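Local atomic coordinates of Moesin/ezrin/radixin homolog 2 (Drosophila melanogaster, PDB entry 7EDR), a protein that probably acts, like other merlins of the ezrin-radixin-moesin family, as a FERM-domain scaffold linking membrane-associated partners to the cell cortex and to growth control. Residues C[16-21]-C[27-32]; C[43-48]-C[102-107]; C[68-73]-C[79-84]. All blocks are in the same frame, centred on the assembly; numbering follows the deposited sequence.

Contact 1 of 3, residues C[16-21]-C[27-32]; sequences LEFKLE and QDLFDL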
loop_
_atom_site.group_PDB
_atom_site.type_symbol
_atom_site.label_atom_id
_atom_site.label_comp_id
_atom_site.label_asym_id
_atom_site.label_seq_id
_atom_site.Cartn_x
_atom_site.Cartn_y
_atom_site.Cartn_z
ATOM N N LEU C 16 -30.524 18.729 6.543
ATOM C CA LEU C 16 -29.703 19.478 7.474
ATOM C C LEU C 16 -29.995 20.959 7.284
ATOM O O LEU C 16 -30.118 21.432 6.148
ATOM C CB LEU C 16 -28.220 19.174 7.243
ATOM C CG LEU C 16 -27.926 17.672 7.191
ATOM C CD1 LEU C 16 -26.481 17.365 6.775
ATOM C CD2 LEU C 16 -28.236 17.049 8.553
ATOM N N GLU C 17 -30.132 21.689 8.391
ATOM C CA GLU C 17 -30.369 23.128 8.341
ATOM C C GLU C 17 -29.285 23.839 9.140
ATOM O O GLU C 17 -29.076 23.541 10.322
ATOM C CB GLU C 17 -31.766 23.486 8.855
ATOM C CG GLU C 17 -32.903 22.856 8.034
ATOM C CD GLU C 17 -34.258 23.528 8.258
ATOM O OE1 GLU C 17 -34.376 24.740 7.955
ATOM O OE2 GLU C 17 -35.203 22.848 8.726
ATOM N N PHE C 18 -28.585 24.757 8.477
ATOM C CA PHE C 18 -27.519 25.551 9.067
ATOM C C PHE C 18 -27.801 27.025 8.812
ATOM O O PHE C 18 -28.530 27.395 7.887
ATOM C CB PHE C 18 -26.125 25.233 8.474
ATOM C CG PHE C 18 -25.859 23.780 8.273
ATOM C CD1 PHE C 18 -25.381 22.995 9.318
ATOM C CD2 PHE C 18 -26.071 23.190 7.034
ATOM C CE1 PHE C 18 -25.103 21.634 9.130
ATOM C CE2 PHE C 18 -25.818 21.836 6.841
ATOM C CZ PHE C 18 -25.328 21.054 7.896
ATOM N N LYS C 19 -27.190 27.865 9.636
ATOM C CA LYS C 19 -27.031 29.278 9.346
ATOM C C LYS C 19 -25.546 29.539 9.173
ATOM O O LYS C 19 -24.741 29.150 10.023
ATOM C CB LYS C 19 -27.616 30.152 10.458
ATOM C CG LYS C 19 -29.136 30.326 10.386
ATOM C CD LYS C 19 -29.521 31.587 9.612
ATOM C CE LYS C 19 -30.647 32.357 10.310
ATOM N NZ LYS C 19 -30.961 33.646 9.610
ATOM N N LEU C 20 -25.182 30.165 8.072
ATOM C CA LEU C 20 -23.787 30.497 7.830
ATOM C C LEU C 20 -23.557 32.001 7.944
ATOM O O LEU C 20 -24.478 32.809 7.791
ATOM C CB LEU C 20 -23.351 29.993 6.452
ATOM C CG LEU C 20 -23.629 28.502 6.267
ATOM C CD1 LEU C 20 -23.197 28.060 4.889
ATOM C CD2 LEU C 20 -22.909 27.712 7.342
ATOM N N GLU C 21 -22.298 32.364 8.221
ATOM C CA GLU C 21 -21.831 33.734 8.086
ATOM C C GLU C 21 -22.238 34.295 6.718
ATOM O O GLU C 21 -22.483 33.530 5.783
ATOM C CB GLU C 21 -20.314 33.760 8.281
ATOM C CG GLU C 21 -19.738 35.124 8.537
ATOM C CD GLU C 21 -19.313 35.755 7.216
ATOM O OE1 GLU C 21 -19.229 37.018 7.128
ATOM O OE2 GLU C 21 -19.071 35.017 6.243
ATOM N N GLN C 27 -16.393 25.621 0.552
ATOM C CA GLN C 27 -15.656 24.673 1.375
ATOM C C GLN C 27 -16.208 24.631 2.787
ATOM O O GLN C 27 -16.202 23.571 3.433
ATOM C CB GLN C 27 -14.171 25.025 1.427
ATOM C CG GLN C 27 -13.334 23.874 1.997
ATOM C CD GLN C 27 -13.347 22.664 1.078
ATOM O OE1 GLN C 27 -13.037 22.775 -0.115
ATOM N NE2 GLN C 27 -13.734 21.508 1.615
ATOM N N ASP C 28 -16.667 25.788 3.289
ATOM C CA ASP C 28 -17.186 25.878 4.651
ATOM C C ASP C 28 -18.458 25.059 4.801
ATOM O O ASP C 28 -18.601 24.282 5.753
ATOM C CB ASP C 28 -17.456 27.337 5.023
ATOM C CG ASP C 28 -16.204 28.181 5.110
ATOM O OD1 ASP C 28 -15.135 27.655 5.492
ATOM O OD2 ASP C 28 -16.314 29.398 4.823
ATOM N N LEU C 29 -19.403 25.238 3.878
ATOM C CA LEU C 29 -20.615 24.428 3.898
ATOM C C LEU C 29 -20.261 22.958 3.745
ATOM O O LEU C 29 -20.675 22.124 4.555
ATOM C CB LEU C 29 -21.568 24.880 2.786
ATOM C CG LEU C 29 -23.088 24.763 2.931
ATOM C CD1 LEU C 29 -23.743 24.750 1.572
ATOM C CD2 LEU C 29 -23.524 23.552 3.711
ATOM N N PHE C 30 -19.454 22.637 2.726
ATOM C CA PHE C 30 -19.047 21.262 2.453
ATOM C C PHE C 30 -18.428 20.592 3.681
ATOM O O PHE C 30 -18.789 19.462 4.023
ATOM C CB PHE C 30 -18.076 21.243 1.267
ATOM C CG PHE C 30 -17.860 19.865 0.663
ATOM C CD1 PHE C 30 -18.874 19.226 -0.045
ATOM C CD2 PHE C 30 -16.641 19.222 0.785
ATOM C CE1 PHE C 30 -18.679 17.968 -0.603
ATOM C CE2 PHE C 30 -16.448 17.969 0.226
ATOM C CZ PHE C 30 -17.479 17.346 -0.471
ATOM N N ASP C 31 -17.503 21.272 4.369
ATOM C CA ASP C 31 -16.912 20.675 5.572
ATOM C C ASP C 31 -17.951 20.531 6.678
ATOM O O ASP C 31 -17.973 19.533 7.409
ATOM C CB ASP C 31 -15.729 21.510 6.073
ATOM C CG ASP C 31 -14.561 21.545 5.089
ATOM O OD1 ASP C 31 -14.474 20.664 4.206
ATOM O OD2 ASP C 31 -13.708 22.450 5.212
ATOM N N LEU C 32 -18.824 21.525 6.812
ATOM C CA LEU C 32 -19.884 21.458 7.807
ATOM C C LEU C 32 -20.756 20.229 7.592
ATOM O O LEU C 32 -21.038 19.480 8.533
ATOM C CB LEU C 32 -20.711 22.737 7.736
ATOM C CG LEU C 32 -21.836 22.931 8.737
ATOM C CD1 LEU C 32 -21.312 22.767 10.158
ATOM C CD2 LEU C 32 -22.408 24.316 8.510
#

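Contact 2 of 3, residues C[43-48]-C[102-107]; sequences WYFGLQ and QHLFFL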
loop_
_atom_site.group_PDB
_atom_site.type_symbol
_atom_site.label_atom_id
_atom_site.label_comp_id
_atom_site.label_asym_id
_atom_site.label_seq_id
_atom_site.Cartn_x
_atom_site.Cartn_y
_atom_site.Cartn_z
ATOM N N TRP C 43 -14.538 12.784 -1.372
ATOM C CA TRP C 43 -14.156 13.060 -2.753
ATOM C C TRP C 43 -15.240 12.678 -3.766
ATOM O O TRP C 43 -15.272 13.247 -4.867
ATOM C CB TRP C 43 -12.848 12.337 -3.076
ATOM C CG TRP C 43 -12.631 11.057 -2.329
ATOM C CD1 TRP C 43 -13.113 9.824 -2.657
ATOM C CD2 TRP C 43 -11.848 10.881 -1.143
ATOM N NE1 TRP C 43 -12.686 8.892 -1.742
ATOM C CE2 TRP C 43 -11.908 9.514 -0.803
ATOM C CE3 TRP C 43 -11.090 11.744 -0.345
ATOM C CZ2 TRP C 43 -11.246 8.990 0.310
ATOM C CZ3 TRP C 43 -10.439 11.223 0.771
ATOM C CH2 TRP C 43 -10.525 9.858 1.087
ATOM N N TYR C 44 -16.130 11.748 -3.426
ATOM C CA TYR C 44 -17.191 11.383 -4.351
ATOM C C TYR C 44 -18.299 12.432 -4.428
ATOM O O TYR C 44 -19.106 12.394 -5.372
ATOM C CB TYR C 44 -17.807 10.037 -3.946
ATOM C CG TYR C 44 -16.831 8.875 -3.810
ATOM C CD1 TYR C 44 -16.190 8.336 -4.927
ATOM C CD2 TYR C 44 -16.574 8.296 -2.569
ATOM C CE1 TYR C 44 -15.314 7.278 -4.807
ATOM C CE2 TYR C 44 -15.703 7.231 -2.438
ATOM C CZ TYR C 44 -15.068 6.722 -3.564
ATOM O OH TYR C 44 -14.190 5.648 -3.455
ATOM N N PHE C 45 -18.363 13.368 -3.477
ATOM C CA PHE C 45 -19.616 14.055 -3.195
ATOM C C PHE C 45 -19.542 15.534 -3.553
ATOM O O PHE C 45 -18.460 16.109 -3.721
ATOM C CB PHE C 45 -20.011 13.863 -1.724
ATOM C CG PHE C 45 -20.394 12.433 -1.380
ATOM C CD1 PHE C 45 -19.446 11.542 -0.906
ATOM C CD2 PHE C 45 -21.690 11.980 -1.566
ATOM C CE1 PHE C 45 -19.783 10.233 -0.610
ATOM C CE2 PHE C 45 -22.038 10.677 -1.280
ATOM C CZ PHE C 45 -21.081 9.800 -0.795
ATOM N N GLY C 46 -20.720 16.145 -3.682
ATOM C CA GLY C 46 -20.834 17.554 -4.022
ATOM C C GLY C 46 -22.187 18.120 -3.634
ATOM O O GLY C 46 -23.129 17.395 -3.301
ATOM N N LEU C 47 -22.275 19.449 -3.680
ATOM C CA LEU C 47 -23.495 20.172 -3.336
ATOM C C LEU C 47 -24.106 20.706 -4.623
ATOM O O LEU C 47 -23.516 21.567 -5.289
ATOM C CB LEU C 47 -23.207 21.295 -2.344
ATOM C CG LEU C 47 -22.824 20.791 -0.953
ATOM C CD1 LEU C 47 -21.961 21.803 -0.209
ATOM C CD2 LEU C 47 -24.066 20.452 -0.146
ATOM N N GLN C 48 -25.285 20.192 -4.970
ATOM C CA GLN C 48 -25.953 20.552 -6.211
ATOM C C GLN C 48 -27.098 21.521 -5.935
ATOM O O GLN C 48 -27.728 21.482 -4.870
ATOM C CB GLN C 48 -26.465 19.301 -6.923
ATOM C CG GLN C 48 -26.918 19.551 -8.331
ATOM C CD GLN C 48 -27.322 18.276 -9.049
ATOM O OE1 GLN C 48 -28.405 17.751 -8.819
ATOM N NE2 GLN C 48 -26.463 17.783 -9.927
ATOM N N GLN C 102 -21.163 3.955 2.001
ATOM C CA GLN C 102 -21.916 2.868 1.370
ATOM C C GLN C 102 -23.404 3.142 1.420
ATOM O O GLN C 102 -24.112 2.952 0.433
ATOM C CB GLN C 102 -21.632 1.535 2.056
ATOM C CG GLN C 102 -20.173 1.222 2.126
ATOM C CD GLN C 102 -19.832 0.155 3.144
ATOM O OE1 GLN C 102 -20.722 -0.504 3.695
ATOM N NE2 GLN C 102 -18.531 -0.025 3.398
ATOM N N HIS C 103 -23.886 3.613 2.561
ATOM C CA HIS C 103 -25.303 3.886 2.713
ATOM C C HIS C 103 -25.768 4.976 1.757
ATOM O O HIS C 103 -26.807 4.837 1.103
ATOM C CB HIS C 103 -25.574 4.289 4.159
ATOM C CG HIS C 103 -27.018 4.492 4.455
ATOM N ND1 HIS C 103 -27.934 3.461 4.411
ATOM C CD2 HIS C 103 -27.711 5.609 4.775
ATOM C CE1 HIS C 103 -29.131 3.938 4.698
ATOM N NE2 HIS C 103 -29.022 5.237 4.924
ATOM N N LEU C 104 -25.010 6.076 1.667
ATOM C CA LEU C 104 -25.403 7.179 0.792
ATOM C C LEU C 104 -25.377 6.767 -0.683
ATOM O O LEU C 104 -26.223 7.210 -1.468
ATOM C CB LEU C 104 -24.503 8.391 1.049
ATOM C CG LEU C 104 -24.699 9.147 2.373
ATOM C CD1 LEU C 104 -23.839 10.394 2.416
ATOM C CD2 LEU C 104 -26.148 9.538 2.579
ATOM N N PHE C 105 -24.431 5.903 -1.083
ATOM C CA PHE C 105 -24.453 5.382 -2.452
ATOM C C PHE C 105 -25.629 4.432 -2.661
ATOM O O PHE C 105 -26.281 4.465 -3.717
ATOM C CB PHE C 105 -23.143 4.665 -2.795
ATOM C CG PHE C 105 -22.091 5.556 -3.380
ATOM C CD1 PHE C 105 -22.096 5.870 -4.744
ATOM C CD2 PHE C 105 -21.083 6.079 -2.581
ATOM C CE1 PHE C 105 -21.123 6.701 -5.292
ATOM C CE2 PHE C 105 -20.097 6.917 -3.134
ATOM C CZ PHE C 105 -20.120 7.218 -4.486
ATOM N N PHE C 106 -25.909 3.580 -1.669
ATOM C CA PHE C 106 -27.021 2.649 -1.783
ATOM C C PHE C 106 -28.327 3.386 -2.045
ATOM O O PHE C 106 -29.102 2.995 -2.926
ATOM C CB PHE C 106 -27.142 1.791 -0.524
ATOM C CG PHE C 106 -28.477 1.077 -0.408
ATOM C CD1 PHE C 106 -28.754 -0.038 -1.187
ATOM C CD2 PHE C 106 -29.467 1.544 0.457
ATOM C CE1 PHE C 106 -30.008 -0.683 -1.108
ATOM C CE2 PHE C 106 -30.698 0.905 0.540
ATOM C CZ PHE C 106 -30.963 -0.216 -0.245
ATOM N N LEU C 107 -28.583 4.467 -1.295
ATOM C CA LEU C 107 -29.864 5.156 -1.427
ATOM C C LEU C 107 -29.954 5.911 -2.747
ATOM O O LEU C 107 -31.007 5.911 -3.394
ATOM C CB LEU C 107 -30.094 6.111 -0.258
ATOM C CG LEU C 107 -30.359 5.475 1.108
ATOM C CD1 LEU C 107 -30.417 6.539 2.169
ATOM C CD2 LEU C 107 -31.650 4.684 1.057
#

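Contact 3 of 3, residues C[68-73]-C[79-84]; sequences QRVELH and YVFSFY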
loop_
_atom_site.group_PDB
_atom_site.type_symbol
_atom_site.label_atom_id
_atom_site.label_comp_id
_atom_site.label_asym_id
_atom_site.label_seq_id
_atom_site.Cartn_x
_atom_site.Cartn_y
_atom_site.Cartn_z
ATOM N N GLN C 68 -22.556 32.698 -5.918
ATOM C CA GLN C 68 -22.631 31.590 -6.864
ATOM C C GLN C 68 -24.027 31.447 -7.458
ATOM O O GLN C 68 -24.420 30.357 -7.885
ATOM C CB GLN C 68 -22.169 30.286 -6.207
ATOM C CG GLN C 68 -20.720 30.354 -5.683
ATOM C CD GLN C 68 -20.157 29.001 -5.272
ATOM O OE1 GLN C 68 -20.272 28.018 -6.002
ATOM N NE2 GLN C 68 -19.539 28.947 -4.096
ATOM N N ARG C 69 -24.773 32.554 -7.500
ATOM C CA ARG C 69 -26.051 32.623 -8.208
ATOM C C ARG C 69 -27.011 31.518 -7.772
ATOM O O ARG C 69 -27.724 30.931 -8.587
ATOM C CB ARG C 69 -25.845 32.578 -9.722
ATOM C CG ARG C 69 -25.309 33.858 -10.333
ATOM C CD ARG C 69 -24.411 33.533 -11.518
ATOM N NE ARG C 69 -22.988 33.728 -11.223
ATOM C CZ ARG C 69 -22.009 32.905 -11.601
ATOM N NH1 ARG C 69 -22.283 31.786 -12.271
ATOM N NH2 ARG C 69 -20.749 33.197 -11.289
ATOM N N VAL C 70 -27.038 31.230 -6.474
ATOM C CA VAL C 70 -28.054 30.322 -5.958
ATOM C C VAL C 70 -29.415 30.997 -6.040
ATOM O O VAL C 70 -29.577 32.149 -5.610
ATOM C CB VAL C 70 -27.730 29.905 -4.518
ATOM C CG1 VAL C 70 -28.850 29.039 -3.973
ATOM C CG2 VAL C 70 -26.406 29.165 -4.471
ATOM N N GLU C 71 -30.400 30.294 -6.598
ATOM C CA GLU C 71 -31.755 30.834 -6.663
ATOM C C GLU C 71 -32.394 30.864 -5.273
ATOM O O GLU C 71 -32.310 29.898 -4.510
ATOM C CB GLU C 71 -32.607 30.015 -7.638
ATOM C CG GLU C 71 -34.107 30.345 -7.621
ATOM C CD GLU C 71 -34.409 31.772 -8.059
ATOM O OE1 GLU C 71 -34.482 32.010 -9.283
ATOM O OE2 GLU C 71 -34.578 32.652 -7.180
ATOM N N LEU C 72 -33.047 31.985 -4.948
ATOM C CA LEU C 72 -33.501 32.260 -3.587
ATOM C C LEU C 72 -34.965 32.680 -3.448
ATOM O O LEU C 72 -35.484 32.637 -2.324
ATOM C CB LEU C 72 -32.628 33.351 -2.956
ATOM C CG LEU C 72 -31.244 32.876 -2.543
ATOM C CD1 LEU C 72 -30.350 34.050 -2.198
ATOM C CD2 LEU C 72 -31.370 31.931 -1.352
ATOM N N HIS C 73 -35.647 33.085 -4.528
ATOM C CA HIS C 73 -36.992 33.647 -4.391
ATOM C C HIS C 73 -38.051 32.563 -4.240
ATOM O O HIS C 73 -38.973 32.700 -3.424
ATOM C CB HIS C 73 -37.313 34.540 -5.589
ATOM C CG HIS C 73 -36.490 35.788 -5.640
ATOM N ND1 HIS C 73 -35.873 36.316 -4.524
ATOM C CD2 HIS C 73 -36.174 36.610 -6.670
ATOM C CE1 HIS C 73 -35.217 37.411 -4.863
ATOM N NE2 HIS C 73 -35.383 37.612 -6.160
ATOM N N TYR C 79 -30.942 29.041 1.023
ATOM C CA TYR C 79 -30.060 28.344 0.092
ATOM C C TYR C 79 -30.303 26.840 0.197
ATOM O O TYR C 79 -30.048 26.240 1.247
ATOM C CB TYR C 79 -28.601 28.677 0.392
ATOM C CG TYR C 79 -28.272 30.129 0.190
ATOM C CD1 TYR C 79 -28.634 31.088 1.143
ATOM C CD2 TYR C 79 -27.606 30.558 -0.954
ATOM C CE1 TYR C 79 -28.339 32.438 0.954
ATOM C CE2 TYR C 79 -27.299 31.911 -1.152
ATOM C CZ TYR C 79 -27.669 32.842 -0.194
ATOM O OH TYR C 79 -27.372 34.171 -0.388
ATOM N N VAL C 80 -30.802 26.235 -0.883
ATOM C CA VAL C 80 -31.239 24.838 -0.888
ATOM C C VAL C 80 -30.305 24.013 -1.771
ATOM O O VAL C 80 -30.212 24.236 -2.989
ATOM C CB VAL C 80 -32.691 24.706 -1.357
ATOM C CG1 VAL C 80 -33.104 23.232 -1.398
ATOM C CG2 VAL C 80 -33.600 25.503 -0.442
ATOM N N PHE C 81 -29.636 23.042 -1.158
ATOM C CA PHE C 81 -28.698 22.181 -1.853
ATOM C C PHE C 81 -29.083 20.719 -1.676
ATOM O O PHE C 81 -29.632 20.316 -0.641
ATOM C CB PHE C 81 -27.277 22.391 -1.327
ATOM C CG PHE C 81 -26.792 23.807 -1.424
ATOM C CD1 PHE C 81 -26.287 24.297 -2.618
ATOM C CD2 PHE C 81 -26.830 24.647 -0.319
ATOM C CE1 PHE C 81 -25.827 25.601 -2.715
ATOM C CE2 PHE C 81 -26.365 25.952 -0.404
ATOM C CZ PHE C 81 -25.858 26.430 -1.606
ATOM N N SER C 82 -28.768 19.925 -2.692
ATOM C CA SER C 82 -28.767 18.471 -2.581
ATOM C C SER C 82 -27.334 17.961 -2.439
ATOM O O SER C 82 -26.441 18.378 -3.190
ATOM C CB SER C 82 -29.424 17.842 -3.806
ATOM O OG SER C 82 -30.716 18.363 -3.980
ATOM N N PHE C 83 -27.120 17.055 -1.487
ATOM C CA PHE C 83 -25.835 16.388 -1.295
ATOM C C PHE C 83 -25.873 15.043 -2.021
ATOM O O PHE C 83 -26.588 14.126 -1.596
ATOM C CB PHE C 83 -25.556 16.204 0.192
ATOM C CG PHE C 83 -24.150 15.795 0.503
ATOM C CD1 PHE C 83 -23.119 16.721 0.457
ATOM C CD2 PHE C 83 -23.857 14.491 0.879
ATOM C CE1 PHE C 83 -21.825 16.349 0.770
ATOM C CE2 PHE C 83 -22.556 14.111 1.192
ATOM C CZ PHE C 83 -21.545 15.030 1.140
ATOM N N TYR C 84 -25.107 14.934 -3.111
ATOM C CA TYR C 84 -25.128 13.787 -4.021
ATOM C C TYR C 84 -23.720 13.259 -4.255
ATOM O O TYR C 84 -22.746 14.015 -4.229
ATOM C CB TYR C 84 -25.667 14.121 -5.437
ATOM C CG TYR C 84 -27.124 14.402 -5.574
ATOM C CD1 TYR C 84 -28.071 13.599 -4.952
ATOM C CD2 TYR C 84 -27.570 15.465 -6.365
ATOM C CE1 TYR C 84 -29.446 13.856 -5.091
ATOM C CE2 TYR C 84 -28.935 15.731 -6.516
ATOM C CZ TYR C 84 -29.871 14.921 -5.872
ATOM O OH TYR C 84 -31.225 15.169 -6.005
#

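Contact 1 of 3, residues C[16-21]-C[27-32]
With CG of Phe-18 placed anti to its carbonyl carbon (chi1 -42°) and CG of Leu-32 anti to its backbone N (chi1 -177°), the two side chains reach across from opposite directions and meet ring to methyl. Leu-32 CD2 lies over one face of the phenyl ring, 3.7 Å from the centroid of Phe-18 but shifted toward the rim, making a CH-pi contact; Leu-32 CG follows behind it, 3.5 Å from Phe-18 CE1. The same methyl touches the next inward-facing residue of the strand, with Leu-32 CD2 3.6 Å from Leu-20 CD2. The other branch of Leu-20 turns to the preceding helical turn, where CD1 packs 3.8 Å from Leu-29 CG, the two side chains crossing at about a right angle. No hydrogen bond spans the two segments. The axes of strand 16-20 and helix 27-32 pass 10.6 Å apart at 146°. Helix 26-37 lies on the ubiquitin-like sheet of the FERM N-terminal lobe. Strand 15-20 is the sheet's edge within the chain, paired with strand 5-10, whose Val-7 and Val-9 also touch Leu-29, while Phe-81 of strand 78-85 continues the packing beneath the helix.

Contact 2 of 3, residues C[43-48]-C[102-107]
An aromatic cluster of Tyr-44, Phe-45 and Phe-105 joins the N-terminal, ubiquitin-like lobe of the FERM domain to the helical central lobe. Phe-105 is its helical member. The far end of its ring, CZ and CE2, is directed at the face of Tyr-44 in a T-shaped pair, with centroids of the Tyr-44 and Phe-105 rings 5.3 Å apart and planes at 84°. The approach is made near the root of the tyrosine: Phe-105 CZ is 3.7 Å from Tyr-44 CG, which lies in the plane of the phenylalanine ring at its edge. Tyr-44 is held from its other face as well, where Trp-43 CD1 sits 3.6 Å above the plane, over the ring centre.

Phe-45, the first residue of strand 45-50, meets the helix with the tip of its ring. Its CG is anti to the carbonyl carbon (chi1 -68°), which carries the ring toward helix 99-114, and CZ comes 3.8 Å from Phe-105 CE2. These two rings are neither stacked nor edge-to-face, their planes being turned by 59°. In the cloverleaf arrangement of FERM domains this is a join between two lobes, made here by buried hydrocarbon without any hydrogen bond between the segments. One residue earlier on the helix, Leu-104 CB lies 4.1 Å from Phe-45 CE2, and Leu-104 also touches Ile-37 of helix 26-37. On the central-lobe side Phe-105 packs against Leu-195 of helix 187-198, while Phe-45 meets the nearly parallel ring of Phe-83 in the N-terminal lobe.

Contact 3 of 3, residues C[68-73]-C[79-84]
Segment 68-73 is irregular and passes the start of strand 78-85 without hydrogen-bonding to it, coming nearest at Leu-72 and Tyr-79, whose CA atoms are 6.4 Å apart. Across this gap Leu-72 lies over one face of the phenol ring of Tyr-79 with both methyls. Its CD2 stands over the centre, 3.7 Å from the Tyr-79 centroid and only 6° off the ring normal, a well-centred CH-pi contact. The second branch reaches over the same face toward the hydroxyl end, with Leu-72 CD1 3.6 Å from Tyr-79 CZ.

Val-70 works at a different part of the same ring. Its first torsion, chi1 176°, sets CG1 obliquely against the ring, 3.6 Å from Tyr-79 CD2, and leaves CG2 at the ring edge, in its plane. From there Val-70 CG2 also packs 4.0 Å from CZ of Phe-81, two residues on along the strand. Between these two apolar residues of the loop Glu-71 points the other way and folds back on the chain: its OE2 accepts two backbone N-H groups on the anti side of the carboxylate, a nearly straight bond from His-73 N at 2.9 Å and a bent one (131°) from Leu-72 N at 2.8 Å.

Backbone bonds also join the segment to its surroundings: Glu-71 bonds to Val-50, the last residue of strand 45-50, and Arg-69 to Thr-52 in the loop that follows. Tyr-79 packs on Leu-5 and Val-7 of strand 5-10, and Phe-81 reaches Leu-47 of strand 45-50 and Leu-29 of helix 26-37.

All three contacts reach the same mixed sheet, whose helix-covered arrangement is that of the beta-grasp fold. Contacts 1 and 3 lie close, their centres about 12 Å apart, and share its apolar interior: Leu-29 CD1 is 3.5 Å from Phe-81 CE2. The centre of contact 2 is about 17 Å from the centres of both, and this contact connects the core to the central lobe. It is joined to contact 1 where Leu-29 CD1 comes 3.9 Å from Leu-47 CD1, and to contact 3 by pairing of neighbouring strands, with Gln-48 N 2.8 Å from Ser-82 O, a probable hydrogen bond. Along the chain contact 1 closes first; both segments of contact 3 lie in sequence between the two segments of contact 2.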